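Local coordinates for protein diol-dehydratase (Roseburia inulinivorans, PDB 5I2A) that probably dehydrates 1,2-propanediol without vitamin B12, as a lyase of the glycyl radical enzyme family, at residues A[159-164]-A[329-334]; A[440-445]-A[449-454]; A[526-529]-A[533-536]. One frame throughout, in Å; residues are numbered along the deposited sequence.

Contact 1: A[159-164]-A[329-334]; sequences YFYNGV and CRDAAS
Tyr161 and Asp331 make the main van der Waals meeting between helix 157-161 and the start of helix 332-335. The aromatic ring is sandwiched: Phe160 CD2 sits 3.6 Å above the centre of one face, and Asp331 OD2 lies over the opposite face, shifted toward the rim, with Tyr161 CD2 at 3.4 Å. The two side chains run roughly perpendicular to one another, the carboxylate plane turned 53° from the ring. Ser334 adds its hydroxyl obliquely to the same flank of the tyrosine, OG being 3.6 Å from CE2.

Direct hydrogen bonds fix the carboxylate on its own side of the contact. Asp331 is the N-cap of the following helix. With CG placed between the backbone N and the carbonyl carbon (chi1 69°), its OD1 accepts from Ser334 N at 2.9 Å in a nearly straight bond of 172°, met from above the carboxylate plane. OD2 takes a second bond, 2.6 Å from Ser334 OG, on its syn side. Each oxygen is thus gripped by the same serine, and the helix start would probably favour the negative charge.

Polar links between the segments run through water. One molecule lies 2.8 Å from Tyr161 OH and also donates to Asp331 OD1. Another accepts from Asn162 ND2 and donates to Cys329 O at 2.6 Å, while Asn162 OD1 turns to Ser281 OG.

Trp95 of helix 94-97 packs on Asp331, and Glu99 takes the N-H of Ala332. The whole is a side-chain N-cap whose carboxylate also lies over a tyrosine ring from the weakly bonded helix around 159-161, within the pyruvate formate lyase-like fold.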
# COMPACT_ATOMS: atom_id res chain seq x y z
N TYR A 159 -6.42 9.38 16.82
CA TYR A 159 -6.52 8.56 15.60
C TYR A 159 -5.75 7.23 15.71
O TYR A 159 -5.70 6.44 14.76
CB TYR A 159 -6.03 9.35 14.38
CG TYR A 159 -6.62 10.76 14.21
CD1 TYR A 159 -7.89 11.08 14.68
CD2 TYR A 159 -5.88 11.76 13.60
CE1 TYR A 159 -8.41 12.37 14.53
CE2 TYR A 159 -6.40 13.05 13.43
CZ TYR A 159 -7.66 13.35 13.90
OH TYR A 159 -8.17 14.63 13.75
N PHE A 160 -5.12 7.00 16.85
CA PHE A 160 -4.46 5.72 17.13
C PHE A 160 -5.51 4.66 17.48
O PHE A 160 -5.52 3.59 16.89
CB PHE A 160 -3.45 5.86 18.28
CG PHE A 160 -2.75 4.56 18.66
CD1 PHE A 160 -1.64 4.10 17.94
CD2 PHE A 160 -3.18 3.81 19.75
CE1 PHE A 160 -0.99 2.92 18.29
CE2 PHE A 160 -2.54 2.62 20.10
CZ PHE A 160 -1.44 2.18 19.37
N TYR A 161 -6.39 4.98 18.43
CA TYR A 161 -7.39 4.01 18.91
C TYR A 161 -8.66 3.91 18.07
O TYR A 161 -9.38 2.91 18.14
CB TYR A 161 -7.80 4.34 20.34
CG TYR A 161 -6.71 4.19 21.36
CD1 TYR A 161 -6.25 2.93 21.73
CD2 TYR A 161 -6.17 5.30 21.98
CE1 TYR A 161 -5.25 2.79 22.68
CE2 TYR A 161 -5.19 5.17 22.94
CZ TYR A 161 -4.73 3.92 23.29
OH TYR A 161 -3.74 3.83 24.24
N ASN A 162 -8.95 4.96 17.30
CA ASN A 162 -10.20 5.00 16.55
C ASN A 162 -10.04 5.82 15.26
O ASN A 162 -8.94 6.25 14.94
CB ASN A 162 -11.33 5.53 17.47
CG ASN A 162 -12.22 4.40 18.03
OD1 ASN A 162 -12.60 3.49 17.31
ND2 ASN A 162 -12.55 4.48 19.30
N GLY A 163 -11.13 6.00 14.52
CA GLY A 163 -11.09 6.63 13.21
C GLY A 163 -10.70 8.10 13.21
O GLY A 163 -10.55 8.73 14.26
N VAL A 164 -10.55 8.67 12.01
CA VAL A 164 -10.08 10.04 11.89
C VAL A 164 -11.25 11.02 11.99
O VAL A 164 -11.44 11.66 13.02
CB VAL A 164 -9.30 10.26 10.58
CG1 VAL A 164 -8.85 11.71 10.46
CG2 VAL A 164 -8.06 9.34 10.54
N CYS A 329 -17.43 5.08 22.61
CA CYS A 329 -16.71 4.72 23.83
C CYS A 329 -15.21 4.75 23.58
O CYS A 329 -14.72 4.11 22.67
CB CYS A 329 -17.14 3.34 24.34
SG CYS A 329 -16.24 2.82 25.83
N ARG A 330 -14.50 5.52 24.40
CA ARG A 330 -13.05 5.63 24.31
C ARG A 330 -12.44 4.97 25.55
O ARG A 330 -13.09 4.92 26.58
CB ARG A 330 -12.60 7.10 24.23
CG ARG A 330 -13.28 7.91 23.12
CD ARG A 330 -12.90 9.40 23.15
NE ARG A 330 -13.60 10.13 22.09
CZ ARG A 330 -14.85 10.58 22.20
NH1 ARG A 330 -15.55 10.39 23.32
NH2 ARG A 330 -15.41 11.21 21.17
N ASP A 331 -11.20 4.50 25.45
CA ASP A 331 -10.51 3.91 26.61
C ASP A 331 -10.43 4.94 27.72
O ASP A 331 -10.40 6.13 27.45
CB ASP A 331 -9.11 3.41 26.25
CG ASP A 331 -8.14 4.54 25.94
OD1 ASP A 331 -7.47 5.03 26.87
OD2 ASP A 331 -8.06 4.95 24.77
N ALA A 332 -10.37 4.47 28.96
CA ALA A 332 -10.54 5.34 30.13
C ALA A 332 -9.58 6.52 30.14
O ALA A 332 -9.99 7.65 30.40
CB ALA A 332 -10.38 4.53 31.41
N ALA A 333 -8.31 6.28 29.83
CA ALA A 333 -7.32 7.35 29.79
C ALA A 333 -7.68 8.36 28.69
O ALA A 333 -7.71 9.56 28.94
CB ALA A 333 -5.90 6.78 29.58
N SER A 334 -7.96 7.87 27.49
CA SER A 334 -8.40 8.76 26.40
C SER A 334 -9.66 9.56 26.77
O SER A 334 -9.74 10.75 26.50
CB SER A 334 -8.65 7.97 25.12
OG SER A 334 -7.45 7.46 24.58
O HOH W 1 -4.75 5.40 26.27
O HOH W 2 -15.02 2.94 20.36

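Contact 2: A[440-445]-A[449-454]; sequences EPQVPG and GWHDAA. With EDO (1,2-ethanediol), chain C.
A sharp bend at chi2 (102°) lays the Glu440 side chain alongside His451, the two running past each other in opposite directions, and Gln442, with CG anti to the backbone N (chi1 155°), extends its amide across the histidine to the ring nitrogen NE2. Glu440 closes the Gly-Cys-Val-Glu sequence of the cysteine loop found in glycyl radical diol dehydratases, and its OE1 accepts from Cys438 N.

The contact of Glu440 with His451 is mostly van der Waals, its OE2 lying 3.3 Å from CB of the histidine and its CB resting obliquely by the ring. At the far edge of the imidazole, Gln442 NE2 donates to His451 NE2 at 3.0 Å, close to the ring plane but bent, with an angle of 132°. The other end of this amide, OE1, accepts from Thr168 N, which holds the amide's orientation.

An ethanediol, probably from the crystallisation liquor, bridges two acids: its O1 donates to Glu440 OE2 at 2.6 Å and its O2 to Asp452 OD2, also at 2.6 Å. His166, His283 and Ser284 bind it as well, consistent with the pocket for a diol substrate. Behind the histidine, Gly449 N gives its hydrogen to a water at 2.9 Å, and Gly449 CA stands 3.4 Å above one face of the His451 ring.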
# COMPACT_ATOMS: atom_id res chain seq x y z
N GLU A 440 -11.53 24.30 14.89
CA GLU A 440 -10.64 24.12 13.75
C GLU A 440 -11.30 24.49 12.42
O GLU A 440 -12.23 23.84 11.97
CB GLU A 440 -10.14 22.66 13.71
CG GLU A 440 -9.60 22.15 15.05
CD GLU A 440 -10.59 21.26 15.79
OE1 GLU A 440 -11.18 21.71 16.79
OE2 GLU A 440 -10.76 20.11 15.37
N PRO A 441 -10.83 25.56 11.78
CA PRO A 441 -11.50 26.01 10.55
C PRO A 441 -11.11 25.21 9.31
O PRO A 441 -9.99 24.71 9.22
CB PRO A 441 -11.05 27.48 10.43
CG PRO A 441 -9.76 27.54 11.13
CD PRO A 441 -9.77 26.48 12.21
N GLN A 442 -12.02 25.09 8.36
CA GLN A 442 -11.72 24.31 7.18
C GLN A 442 -12.59 24.78 6.02
O GLN A 442 -13.69 25.29 6.22
CB GLN A 442 -11.97 22.83 7.47
CG GLN A 442 -12.28 22.00 6.32
CD GLN A 442 -12.77 20.61 6.66
OE1 GLN A 442 -13.94 20.26 6.47
NE2 GLN A 442 -11.88 19.84 7.26
N VAL A 443 -12.08 24.62 4.80
CA VAL A 443 -12.89 24.73 3.59
C VAL A 443 -13.68 23.44 3.45
O VAL A 443 -13.09 22.38 3.27
CB VAL A 443 -12.02 24.97 2.33
CG1 VAL A 443 -12.87 24.92 1.06
CG2 VAL A 443 -11.26 26.29 2.47
N PRO A 444 -15.00 23.51 3.55
CA PRO A 444 -15.79 22.27 3.60
C PRO A 444 -15.82 21.54 2.27
O PRO A 444 -15.77 22.19 1.24
CB PRO A 444 -17.20 22.77 3.98
CG PRO A 444 -17.25 24.14 3.47
CD PRO A 444 -15.85 24.71 3.62
N GLY A 445 -15.88 20.22 2.31
CA GLY A 445 -16.04 19.40 1.13
C GLY A 445 -14.79 19.25 0.27
O GLY A 445 -14.87 18.70 -0.82
N GLY A 449 -8.22 17.23 7.06
CA GLY A 449 -7.47 18.17 7.87
C GLY A 449 -6.80 17.62 9.11
O GLY A 449 -5.94 18.29 9.67
N TRP A 450 -7.20 16.42 9.52
CA TRP A 450 -6.61 15.78 10.71
C TRP A 450 -6.61 16.78 11.87
O TRP A 450 -5.60 16.97 12.54
CB TRP A 450 -5.19 15.26 10.40
CG TRP A 450 -5.19 13.82 9.92
CD1 TRP A 450 -5.95 13.30 8.92
CD2 TRP A 450 -4.39 12.74 10.42
NE1 TRP A 450 -5.69 11.97 8.78
CE2 TRP A 450 -4.74 11.59 9.69
CE3 TRP A 450 -3.42 12.64 11.43
CZ2 TRP A 450 -4.15 10.35 9.92
CZ3 TRP A 450 -2.83 11.39 11.66
CH2 TRP A 450 -3.21 10.26 10.92
N HIS A 451 -7.75 17.43 12.08
CA HIS A 451 -7.79 18.63 12.89
C HIS A 451 -7.58 18.42 14.40
O HIS A 451 -7.43 19.38 15.14
CB HIS A 451 -9.11 19.38 12.66
CG HIS A 451 -9.23 19.95 11.28
ND1 HIS A 451 -8.53 21.07 10.88
CD2 HIS A 451 -9.94 19.54 10.20
CE1 HIS A 451 -8.83 21.34 9.62
NE2 HIS A 451 -9.69 20.43 9.19
N ASP A 452 -7.56 17.17 14.86
CA ASP A 452 -7.14 16.93 16.25
C ASP A 452 -6.21 15.72 16.35
O ASP A 452 -6.55 14.70 16.93
CB ASP A 452 -8.35 16.75 17.15
CG ASP A 452 -7.99 16.86 18.64
OD1 ASP A 452 -6.83 17.19 18.97
OD2 ASP A 452 -8.88 16.62 19.48
N ALA A 453 -5.02 15.88 15.78
CA ALA A 453 -4.10 14.76 15.56
C ALA A 453 -3.33 14.33 16.80
O ALA A 453 -2.89 13.19 16.88
CB ALA A 453 -3.11 15.11 14.44
N ALA A 454 -3.17 15.25 17.76
CA ALA A 454 -2.43 14.97 18.99
C ALA A 454 -2.58 16.09 20.00
O ALA A 454 -2.94 17.22 19.66
CB ALA A 454 -0.91 14.73 18.71
C1 EDO C . -11.74 18.50 18.31
O1 EDO C . -12.07 18.43 16.92
C2 EDO C . -12.11 17.15 18.94
O2 EDO C . -11.26 16.09 18.48
O HOH W 3 -11.08 17.29 6.95

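Contact 3: A[526-529]-A[533-536]; sequences FESC and DCIK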
# COMPACT_ATOMS: atom_id res chain seq x y z
N PHE A 526 -16.90 5.86 1.29
CA PHE A 526 -18.10 6.71 1.35
C PHE A 526 -17.77 8.14 1.77
O PHE A 526 -18.18 9.10 1.11
CB PHE A 526 -19.19 6.14 2.27
CG PHE A 526 -20.49 6.90 2.12
CD1 PHE A 526 -21.17 6.87 0.91
CD2 PHE A 526 -20.98 7.69 3.16
CE1 PHE A 526 -22.34 7.61 0.72
CE2 PHE A 526 -22.16 8.42 2.99
CZ PHE A 526 -22.84 8.38 1.77
N GLU A 527 -17.03 8.31 2.86
CA GLU A 527 -16.57 9.65 3.23
C GLU A 527 -15.78 10.30 2.08
O GLU A 527 -15.97 11.49 1.79
CB GLU A 527 -15.71 9.60 4.49
CG GLU A 527 -15.36 10.97 5.07
CD GLU A 527 -14.05 11.52 4.56
OE1 GLU A 527 -13.26 10.75 3.96
OE2 GLU A 527 -13.80 12.73 4.75
N SER A 528 -14.94 9.53 1.40
CA SER A 528 -14.11 10.10 0.32
C SER A 528 -14.93 10.63 -0.86
O SER A 528 -14.57 11.66 -1.44
CB SER A 528 -13.10 9.07 -0.20
OG SER A 528 -12.15 8.73 0.80
N CYS A 529 -16.02 9.96 -1.21
CA CYS A 529 -16.74 10.33 -2.41
C CYS A 529 -17.42 11.68 -2.23
O CYS A 529 -17.76 12.34 -3.20
CB CYS A 529 -17.77 9.27 -2.82
SG CYS A 529 -19.31 9.15 -1.87
N ASP A 533 -10.71 15.99 -4.01
CA ASP A 533 -11.00 15.55 -5.38
C ASP A 533 -10.86 14.04 -5.51
O ASP A 533 -10.22 13.55 -6.45
CB ASP A 533 -10.02 16.20 -6.36
CG ASP A 533 -10.68 17.25 -7.24
OD1 ASP A 533 -11.90 17.16 -7.49
OD2 ASP A 533 -9.96 18.16 -7.68
N CYS A 534 -11.41 13.30 -4.56
CA CYS A 534 -11.14 11.87 -4.47
C CYS A 534 -11.58 11.11 -5.73
O CYS A 534 -10.83 10.28 -6.25
CB CYS A 534 -11.81 11.31 -3.22
SG CYS A 534 -11.10 12.03 -1.71
N ILE A 535 -12.77 11.41 -6.23
CA ILE A 535 -13.30 10.71 -7.39
C ILE A 535 -12.40 10.91 -8.61
O ILE A 535 -12.00 9.95 -9.26
CB ILE A 535 -14.75 11.19 -7.70
CG1 ILE A 535 -15.72 10.55 -6.71
CG2 ILE A 535 -15.14 10.87 -9.14
CD1 ILE A 535 -17.07 11.21 -6.67
N LYS A 536 -12.05 12.15 -8.89
CA LYS A 536 -11.20 12.47 -10.02
C LYS A 536 -9.79 11.88 -9.90
O LYS A 536 -9.21 11.43 -10.88
CB LYS A 536 -11.12 13.99 -10.18
CG LYS A 536 -10.31 14.47 -11.36
CD LYS A 536 -10.37 16.00 -11.44
CE LYS A 536 -11.82 16.47 -11.42
NZ LYS A 536 -11.96 17.94 -11.24
O HOH W 4 -14.84 13.02 -4.44
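The one ring here, that of Phe526, takes no part in the contact and packs instead on helices 171-190, 200-233 and 262-279; the flat groups that do take part are the peptides of Ser528 and Cys529, whose oxygens meet side chains of 533-536. The carbonyl of Ser528 presents its oxygen to the side chain of Cys534, with O to CB at 3.3 Å and O to SG at 3.5 Å. One residue on, Cys529 O is 3.7 Å from Ile535 CD1.

Side chains add lighter packing. Ser528 CB touches Cys534 SG at 3.9 Å, while its OG is occupied by Leu524 O and Ala541 N. Ile535 leans its CD1 back toward the first helix, CG1 being anti to the carbonyl carbon (chi1 -77°), and comes within 4.4 Å of Cys529 CB; both residues also rest on Ile210. A water accepts from Ile535 N at 3.2 Å and reaches Cys529 O through a weak bond.

The peptide bond preceding Asp533 is cis, which kinks the short connection just before helix 534-537 begins. The arrangement is a tight connection between two short helices, in which the carbonyls of Ser528 and Cys529 face the first turn of helix 534-537, against helices 171-190 and 200-233.

How the contacts relate
Along the chain the three contacts stand in series, neither nesting nor crossing. Contact 1 closes a long, largely helical loop of 164 residues; contacts 2 and 3 each close a loop of three residues. Contacts 1 and 2 touch directly: Tyr159 OH lies 2.8 Å from Asp452 N, a probable hydrogen bond, joining helix 157-161 to the loop before strand 454-457. That strand pairs with strand 154-155, just ahead of contact 1, and helix 489-521 packs on both contacts. Contact 3 stands apart, its nearest atoms about 6 Å from contact 2 and about 8 Å from contact 1. Gly445 nevertheless shares a backbone hydrogen bond with Asp532, in the turn that contact 3 closes.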